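PDB 4GAX: amorpha-4,11-diene synthase from Artemisia annua, which probably cyclises farnesyl diphosphate to a sesquiterpene, being an engineered variant of an alpha-bisabolol synthase related to amorpha-4,11-diene synthase. Local coordinates for residues Pro74-Gln88 / Ile100-Gly112. Residues are numbered along the deposited sequence; the frame is centred on the assembly and turned at random.
Sequences PMKHANLLKLVDEIQ and IDHALQHIYETYG
His77 and Tyr111 meet through a short but bent hydrogen bond, ND1 of His77 lying 2.6 Å from OH of Tyr111. The two rings touch rim to rim with their planes at 88°, each offering its edge to the other. The imidazole is sandwiched: CA of Pro74 sits over the centre of one face, and on the opposite face Ile107 makes a CH-pi contact, its CD1 4.1 Å from the ring centroid and offset toward the rim. CE1 of His106 approaches CE1 of His77 at 4.1 Å, completing an aromatic cluster. His77 CG stands anti to its own carbonyl carbon (chi1 -73°), which swings the ring across to the Tyr111 hydroxyl. Helices 77-88 and 100-111 run in roughly opposite directions but inclined, their axes at 144° and 11.1 Å apart at closest approach, in the all-helical N-terminal domain of the terpene synthase fold. Away from the cluster the interface is mostly aliphatic: CD2 of Leu81 meets CD2 of Leu104 at 4.0 Å, and Ile100 spreads its branches, CG2 against Val84 CG1 and the Gln88 amide, CD1 against Ile87 CG2. The other nitrogen of the His77 ring, NE2, is hydrogen-bonded to Leu71 O at the end of helix 52-71, which helps fix the ring's rotation. A leucine in place of His77 would probably leave the Tyr111 hydroxyl and the Leu71 carbonyl without this partner. Trp115 meets the Tyr111 ring edge-to-face, while helix 120-129 packs Trp123 against Leu81 and Met127 against Leu104.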
# COMPACT_ATOMS: atom_id res chain seq x y z
N PRO A 74 -29.65 17.90 2.75
CA PRO A 74 -29.77 16.46 2.98
C PRO A 74 -30.21 15.72 1.73
O PRO A 74 -29.67 14.64 1.45
CB PRO A 74 -30.85 16.37 4.07
CG PRO A 74 -30.66 17.64 4.85
CD PRO A 74 -30.31 18.69 3.81
N MET A 75 -31.14 16.29 0.98
CA MET A 75 -31.54 15.72 -0.31
C MET A 75 -30.33 15.45 -1.22
O MET A 75 -30.35 14.53 -2.04
CB MET A 75 -32.51 16.65 -1.03
CG MET A 75 -33.98 16.30 -0.83
SD MET A 75 -34.42 14.75 -1.65
CE MET A 75 -34.84 13.73 -0.23
N LYS A 76 -29.28 16.26 -1.08
CA LYS A 76 -28.10 16.10 -1.95
C LYS A 76 -26.99 15.25 -1.32
O LYS A 76 -25.88 15.18 -1.86
CB LYS A 76 -27.56 17.47 -2.38
CG LYS A 76 -28.45 18.17 -3.43
CD LYS A 76 -27.62 19.10 -4.33
CE LYS A 76 -27.58 20.55 -3.81
NZ LYS A 76 -27.10 21.54 -4.83
N HIS A 77 -27.28 14.59 -0.20
CA HIS A 77 -26.22 13.82 0.44
C HIS A 77 -25.71 12.64 -0.38
O HIS A 77 -24.52 12.33 -0.34
CB HIS A 77 -26.60 13.41 1.86
CG HIS A 77 -26.58 14.54 2.83
ND1 HIS A 77 -27.02 14.41 4.13
CD2 HIS A 77 -26.16 15.82 2.70
CE1 HIS A 77 -26.87 15.57 4.76
NE2 HIS A 77 -26.36 16.44 3.92
N ALA A 78 -26.60 11.98 -1.12
CA ALA A 78 -26.16 10.91 -2.00
C ALA A 78 -25.21 11.48 -3.06
O ALA A 78 -24.19 10.87 -3.40
CB ALA A 78 -27.37 10.22 -2.66
N ASN A 79 -25.54 12.65 -3.58
CA ASN A 79 -24.67 13.30 -4.56
C ASN A 79 -23.35 13.71 -3.93
O ASN A 79 -22.32 13.75 -4.61
CB ASN A 79 -25.36 14.51 -5.20
CG ASN A 79 -26.49 14.11 -6.14
OD1 ASN A 79 -26.84 12.93 -6.26
ND2 ASN A 79 -27.07 15.10 -6.82
N LEU A 80 -23.38 14.04 -2.64
CA LEU A 80 -22.15 14.40 -1.94
C LEU A 80 -21.21 13.20 -1.86
O LEU A 80 -19.98 13.31 -2.08
CB LEU A 80 -22.47 14.94 -0.54
CG LEU A 80 -21.30 15.16 0.44
CD1 LEU A 80 -20.27 16.16 -0.06
CD2 LEU A 80 -21.84 15.64 1.77
N LEU A 81 -21.77 12.03 -1.56
CA LEU A 81 -20.96 10.82 -1.48
C LEU A 81 -20.34 10.54 -2.83
O LEU A 81 -19.18 10.13 -2.90
CB LEU A 81 -21.80 9.62 -1.04
CG LEU A 81 -22.26 9.65 0.42
CD1 LEU A 81 -23.08 8.40 0.70
CD2 LEU A 81 -21.05 9.71 1.35
N LYS A 82 -21.11 10.73 -3.90
CA LYS A 82 -20.59 10.51 -5.24
C LYS A 82 -19.44 11.46 -5.57
O LYS A 82 -18.45 11.07 -6.21
CB LYS A 82 -21.71 10.64 -6.28
CG LYS A 82 -21.32 10.20 -7.68
CD LYS A 82 -20.65 8.82 -7.65
CE LYS A 82 -20.62 8.16 -9.04
NZ LYS A 82 -19.64 8.79 -9.97
N LEU A 83 -19.58 12.71 -5.15
CA LEU A 83 -18.53 13.71 -5.39
C LEU A 83 -17.28 13.34 -4.61
O LEU A 83 -16.16 13.45 -5.14
CB LEU A 83 -19.02 15.08 -4.92
CG LEU A 83 -18.10 16.29 -5.15
CD1 LEU A 83 -17.63 16.35 -6.59
CD2 LEU A 83 -18.89 17.56 -4.81
N VAL A 84 -17.46 12.91 -3.36
CA VAL A 84 -16.33 12.49 -2.52
C VAL A 84 -15.63 11.32 -3.21
O VAL A 84 -14.40 11.31 -3.34
CB VAL A 84 -16.81 12.06 -1.10
CG1 VAL A 84 -15.70 11.35 -0.35
CG2 VAL A 84 -17.31 13.28 -0.31
N ASP A 85 -16.40 10.35 -3.67
CA ASP A 85 -15.82 9.20 -4.37
C ASP A 85 -15.00 9.62 -5.60
O ASP A 85 -13.92 9.08 -5.88
CB ASP A 85 -16.94 8.27 -4.81
CG ASP A 85 -16.45 7.04 -5.52
OD1 ASP A 85 -15.52 6.38 -5.00
OD2 ASP A 85 -17.01 6.71 -6.59
N GLU A 86 -15.51 10.58 -6.36
CA GLU A 86 -14.81 10.99 -7.57
C GLU A 86 -13.52 11.71 -7.22
O GLU A 86 -12.46 11.48 -7.83
CB GLU A 86 -15.73 11.87 -8.41
CG GLU A 86 -16.89 11.11 -8.98
CD GLU A 86 -17.93 12.03 -9.60
OE1 GLU A 86 -17.70 13.26 -9.56
OE2 GLU A 86 -18.96 11.52 -10.10
N ILE A 87 -13.58 12.57 -6.20
CA ILE A 87 -12.38 13.26 -5.75
C ILE A 87 -11.32 12.24 -5.30
O ILE A 87 -10.14 12.38 -5.62
CB ILE A 87 -12.71 14.25 -4.62
CG1 ILE A 87 -13.60 15.37 -5.16
CG2 ILE A 87 -11.42 14.83 -4.01
CD1 ILE A 87 -14.23 16.26 -4.05
N GLN A 88 -11.74 11.21 -4.58
CA GLN A 88 -10.81 10.22 -4.05
C GLN A 88 -10.19 9.39 -5.18
O GLN A 88 -8.98 9.18 -5.22
CB GLN A 88 -11.51 9.29 -3.04
CG GLN A 88 -11.84 9.95 -1.70
CD GLN A 88 -12.65 9.02 -0.78
OE1 GLN A 88 -13.28 8.07 -1.24
NE2 GLN A 88 -12.62 9.31 0.51
N ILE A 100 -13.39 16.66 3.23
CA ILE A 100 -13.86 15.28 3.12
C ILE A 100 -14.03 14.62 4.49
O ILE A 100 -15.05 13.98 4.75
CB ILE A 100 -12.91 14.45 2.25
CG1 ILE A 100 -12.99 14.92 0.80
CG2 ILE A 100 -13.24 12.97 2.32
CD1 ILE A 100 -11.99 14.20 -0.10
N ASP A 101 -13.04 14.74 5.37
CA ASP A 101 -13.19 14.20 6.72
C ASP A 101 -14.41 14.79 7.39
O ASP A 101 -15.21 14.07 7.99
CB ASP A 101 -11.94 14.45 7.56
CG ASP A 101 -10.73 13.69 7.03
OD1 ASP A 101 -10.92 12.78 6.18
OD2 ASP A 101 -9.59 14.02 7.43
N HIS A 102 -14.59 16.10 7.28
CA HIS A 102 -15.75 16.74 7.90
C HIS A 102 -17.08 16.27 7.29
O HIS A 102 -18.06 16.04 8.01
CB HIS A 102 -15.63 18.26 7.82
CG HIS A 102 -16.84 18.98 8.33
ND1 HIS A 102 -17.82 19.47 7.50
CD2 HIS A 102 -17.21 19.30 9.59
CE1 HIS A 102 -18.75 20.06 8.22
NE2 HIS A 102 -18.42 19.97 9.49
N ALA A 103 -17.11 16.12 5.98
CA ALA A 103 -18.30 15.66 5.26
C ALA A 103 -18.70 14.25 5.69
O ALA A 103 -19.85 14.01 6.04
CB ALA A 103 -18.05 15.68 3.74
N LEU A 104 -17.74 13.33 5.66
CA LEU A 104 -18.01 11.94 6.06
C LEU A 104 -18.37 11.83 7.53
O LEU A 104 -19.21 11.00 7.91
CB LEU A 104 -16.83 11.04 5.71
CG LEU A 104 -16.54 10.95 4.21
CD1 LEU A 104 -15.38 9.99 3.95
CD2 LEU A 104 -17.77 10.49 3.42
N GLN A 105 -17.76 12.68 8.36
CA GLN A 105 -18.11 12.72 9.78
C GLN A 105 -19.57 13.11 9.93
O GLN A 105 -20.32 12.52 10.73
CB GLN A 105 -17.25 13.76 10.51
CG GLN A 105 -17.51 13.84 12.00
CD GLN A 105 -16.85 15.06 12.62
OE1 GLN A 105 -16.83 16.14 12.02
NE2 GLN A 105 -16.30 14.90 13.84
N HIS A 106 -19.97 14.12 9.17
CA HIS A 106 -21.33 14.63 9.25
C HIS A 106 -22.33 13.60 8.72
O HIS A 106 -23.44 13.45 9.25
CB HIS A 106 -21.45 15.93 8.46
CG HIS A 106 -22.80 16.56 8.56
ND1 HIS A 106 -23.74 16.47 7.56
CD2 HIS A 106 -23.36 17.29 9.55
CE1 HIS A 106 -24.83 17.12 7.93
NE2 HIS A 106 -24.63 17.63 9.13
N ILE A 107 -21.94 12.89 7.66
CA ILE A 107 -22.77 11.80 7.12
C ILE A 107 -22.93 10.70 8.17
O ILE A 107 -24.04 10.20 8.40
CB ILE A 107 -22.15 11.19 5.84
CG1 ILE A 107 -22.13 12.22 4.71
CG2 ILE A 107 -22.97 9.97 5.37
CD1 ILE A 107 -23.50 12.78 4.39
N TYR A 108 -21.82 10.34 8.81
CA TYR A 108 -21.87 9.31 9.83
C TYR A 108 -22.74 9.75 11.01
O TYR A 108 -23.56 8.97 11.50
CB TYR A 108 -20.45 8.89 10.29
CG TYR A 108 -20.49 7.67 11.19
CD1 TYR A 108 -20.92 6.44 10.70
CD2 TYR A 108 -20.14 7.76 12.53
CE1 TYR A 108 -20.98 5.33 11.53
CE2 TYR A 108 -20.19 6.64 13.36
CZ TYR A 108 -20.61 5.43 12.85
OH TYR A 108 -20.67 4.32 13.66
N GLU A 109 -22.57 10.99 11.45
CA GLU A 109 -23.39 11.48 12.56
C GLU A 109 -24.88 11.60 12.22
O GLU A 109 -25.73 11.40 13.09
CB GLU A 109 -22.88 12.84 13.05
CG GLU A 109 -21.48 12.81 13.65
CD GLU A 109 -20.88 14.21 13.83
OE1 GLU A 109 -21.54 15.19 13.43
OE2 GLU A 109 -19.76 14.32 14.39
N THR A 110 -25.19 11.92 10.98
CA THR A 110 -26.58 12.19 10.61
C THR A 110 -27.39 10.92 10.45
O THR A 110 -28.51 10.82 10.93
CB THR A 110 -26.67 13.01 9.30
OG1 THR A 110 -25.89 14.21 9.43
CG2 THR A 110 -28.13 13.37 8.98
N TYR A 111 -26.81 9.92 9.78
CA TYR A 111 -27.57 8.73 9.43
C TYR A 111 -27.15 7.53 10.27
O TYR A 111 -27.84 6.51 10.28
CB TYR A 111 -27.43 8.44 7.93
CG TYR A 111 -27.86 9.61 7.06
CD1 TYR A 111 -29.20 9.81 6.74
CD2 TYR A 111 -26.92 10.52 6.58
CE1 TYR A 111 -29.60 10.88 5.95
CE2 TYR A 111 -27.31 11.60 5.78
CZ TYR A 111 -28.65 11.77 5.48
OH TYR A 111 -29.05 12.84 4.69
N GLY A 112 -26.03 7.67 10.98
CA GLY A 112 -25.45 6.55 11.70
C GLY A 112 -25.35 5.31 10.82
O GLY A 112 -24.92 5.37 9.67